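Local coordinates for protein CT253 (Chlamydia trachomatis serovar L2, PDB 6UXC) that is of unknown function but is probably a lipoprotein, made with a signal sequence, from a family with no assigned role, at residues A71-S76 against P83-Q88. Numbering follows the deposited sequence.
Sequences AAQFFS and PELATQ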
loop_
_atom_site.group_PDB
_atom_site.type_symbol
_atom_site.label_atom_id
_atom_site.label_comp_id
_atom_site.label_asym_id
_atom_site.label_seq_id
_atom_site.Cartn_x
_atom_site.Cartn_y
_atom_site.Cartn_z
ATOM N N ALA A 71 1.683 -10.261 10.216
ATOM C CA ALA A 71 1.352 -9.094 9.406
ATOM C C ALA A 71 0.027 -8.485 9.850
ATOM O O ALA A 71 -0.125 -7.254 9.922
ATOM C CB ALA A 71 1.286 -9.483 7.931
ATOM N N ALA A 72 -0.950 -9.338 10.154
ATOM C CA ALA A 72 -2.294 -8.833 10.401
ATOM C C ALA A 72 -2.331 -7.896 11.590
ATOM O O ALA A 72 -3.144 -6.954 11.625
ATOM C CB ALA A 72 -3.245 -10.011 10.614
ATOM N N GLN A 73 -1.491 -8.140 12.596
ATOM C CA GLN A 73 -1.594 -7.346 13.809
ATOM C C GLN A 73 -1.380 -5.861 13.535
ATOM O O GLN A 73 -1.899 -5.019 14.272
ATOM C CB GLN A 73 -0.616 -7.880 14.863
ATOM C CG GLN A 73 0.762 -7.710 14.541
ATOM C CD GLN A 73 1.670 -8.594 15.395
ATOM O OE1 GLN A 73 1.370 -8.954 16.532
ATOM N NE2 GLN A 73 2.792 -8.919 14.839
ATOM N N PHE A 74 -0.628 -5.518 12.481
ATOM C CA PHE A 74 -0.367 -4.111 12.178
ATOM C C PHE A 74 -1.571 -3.399 11.584
ATOM O O PHE A 74 -1.549 -2.165 11.479
ATOM C CB PHE A 74 0.833 -3.996 11.223
ATOM C CG PHE A 74 2.132 -4.405 11.851
ATOM C CD1 PHE A 74 2.563 -5.718 11.792
ATOM C CD2 PHE A 74 2.912 -3.464 12.510
ATOM C CE1 PHE A 74 3.777 -6.084 12.392
ATOM C CE2 PHE A 74 4.091 -3.830 13.107
ATOM C CZ PHE A 74 4.518 -5.149 13.039
ATOM N N PHE A 75 -2.622 -4.134 11.226
ATOM C CA PHE A 75 -3.846 -3.564 10.682
ATOM C C PHE A 75 -4.994 -3.543 11.675
ATOM O O PHE A 75 -6.107 -3.172 11.294
ATOM C CB PHE A 75 -4.279 -4.333 9.442
ATOM C CG PHE A 75 -3.291 -4.234 8.316
ATOM C CD1 PHE A 75 -3.184 -3.049 7.594
ATOM C CD2 PHE A 75 -2.436 -5.279 8.007
ATOM C CE1 PHE A 75 -2.304 -2.941 6.543
ATOM C CE2 PHE A 75 -1.513 -5.155 6.962
ATOM C CZ PHE A 75 -1.452 -3.968 6.239
ATOM N N SER A 76 -4.770 -3.983 12.906
ATOM C CA SER A 76 -5.802 -3.880 13.932
ATOM C C SER A 76 -6.127 -2.413 14.170
ATOM O O SER A 76 -5.208 -1.597 14.294
ATOM C CB SER A 76 -5.310 -4.518 15.222
ATOM O OG SER A 76 -6.280 -4.378 16.230
ATOM N N PRO A 83 7.184 -6.691 21.368
ATOM C CA PRO A 83 8.397 -6.789 20.551
ATOM C C PRO A 83 8.630 -8.187 20.002
ATOM O O PRO A 83 9.130 -8.352 18.879
ATOM C CB PRO A 83 9.511 -6.360 21.523
ATOM C CG PRO A 83 8.821 -5.555 22.567
ATOM C CD PRO A 83 7.448 -6.147 22.710
ATOM N N GLU A 84 8.316 -9.206 20.801
ATOM C CA GLU A 84 8.473 -10.577 20.341
ATOM C C GLU A 84 7.690 -10.812 19.066
ATOM O O GLU A 84 8.121 -11.583 18.207
ATOM C CB GLU A 84 7.983 -11.529 21.437
ATOM C CG GLU A 84 8.044 -12.994 21.118
ATOM C CD GLU A 84 7.492 -13.845 22.266
ATOM O OE1 GLU A 84 6.370 -13.562 22.763
ATOM O OE2 GLU A 84 8.191 -14.785 22.683
ATOM N N LEU A 85 6.520 -10.182 18.945
ATOM C CA LEU A 85 5.627 -10.396 17.804
ATOM C C LEU A 85 6.032 -9.597 16.557
ATOM O O LEU A 85 5.366 -9.734 15.532
ATOM C CB LEU A 85 4.198 -10.051 18.202
ATOM C CG LEU A 85 3.405 -11.257 18.700
ATOM C CD1 LEU A 85 2.146 -10.806 19.441
ATOM C CD2 LEU A 85 3.075 -12.184 17.493
ATOM N N ALA A 86 7.116 -8.815 16.611
ATOM C CA ALA A 86 7.597 -8.074 15.455
ATOM C C ALA A 86 8.916 -8.594 14.899
ATOM O O ALA A 86 9.352 -8.110 13.850
ATOM C CB ALA A 86 7.737 -6.577 15.779
ATOM N N THR A 87 9.546 -9.594 15.543
ATOM C CA THR A 87 10.898 -9.998 15.138
ATOM C C THR A 87 10.953 -10.552 13.722
ATOM O O THR A 87 12.006 -10.497 13.080
ATOM C CB THR A 87 11.441 -11.038 16.105
ATOM O OG1 THR A 87 10.592 -12.192 16.101
ATOM C CG2 THR A 87 11.534 -10.444 17.508
ATOM N N GLN A 88 9.840 -11.084 13.215
ATOM C CA GLN A 88 9.833 -11.604 11.847
ATOM C C GLN A 88 10.018 -10.521 10.796
ATOM O O GLN A 88 10.315 -10.842 9.636
ATOM C CB GLN A 88 8.530 -12.346 11.577
ATOM C CG GLN A 88 8.446 -13.692 12.253
ATOM C CD GLN A 88 7.111 -14.362 12.053
ATOM O OE1 GLN A 88 6.392 -14.087 11.081
ATOM N NE2 GLN A 88 6.752 -15.220 12.987
#
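Q73 reaches across to L85 with its carboxamide, which lies against the leucine side chain and at the same time bonds to the leucine backbone. NE2 of Q73 donates to O of L85 at 2.8 Å, and the N-H...O angle of 141° shows a bent bond. The acceptor lies close to the amide plane of Q73, whereas the donor stands 44° above the carbonyl plane of L85. OE1 of Q73 turns to the aliphatic side, 3.5 Å from both CB and CD1 of L85. Placing CG between the backbone N and the carbonyl carbon (chi1 67°), with an extended chain beyond, carries the amide to this carbonyl. NE2 also donates to O of V70, so two carbonyls accept from the amide nitrogen, consistent with this flip of the group. The contact joins segment 71-76, on helix 68-72, to the loop between that helix and strand 94-105 of the mixed sheet, where a 3-10 segment begins at T87, and I81 from the intervening loop packs on Q73 and F74. Deeper in, the F74 ring meets A86 through its edge: CZ of F74 lies 4.5 Å from CB of A86, near the ring plane, a loose apolar contact between two buried residues. F123 makes an edge-to-face contact with the same ring, while L24 and A97 of the sheet also touch it.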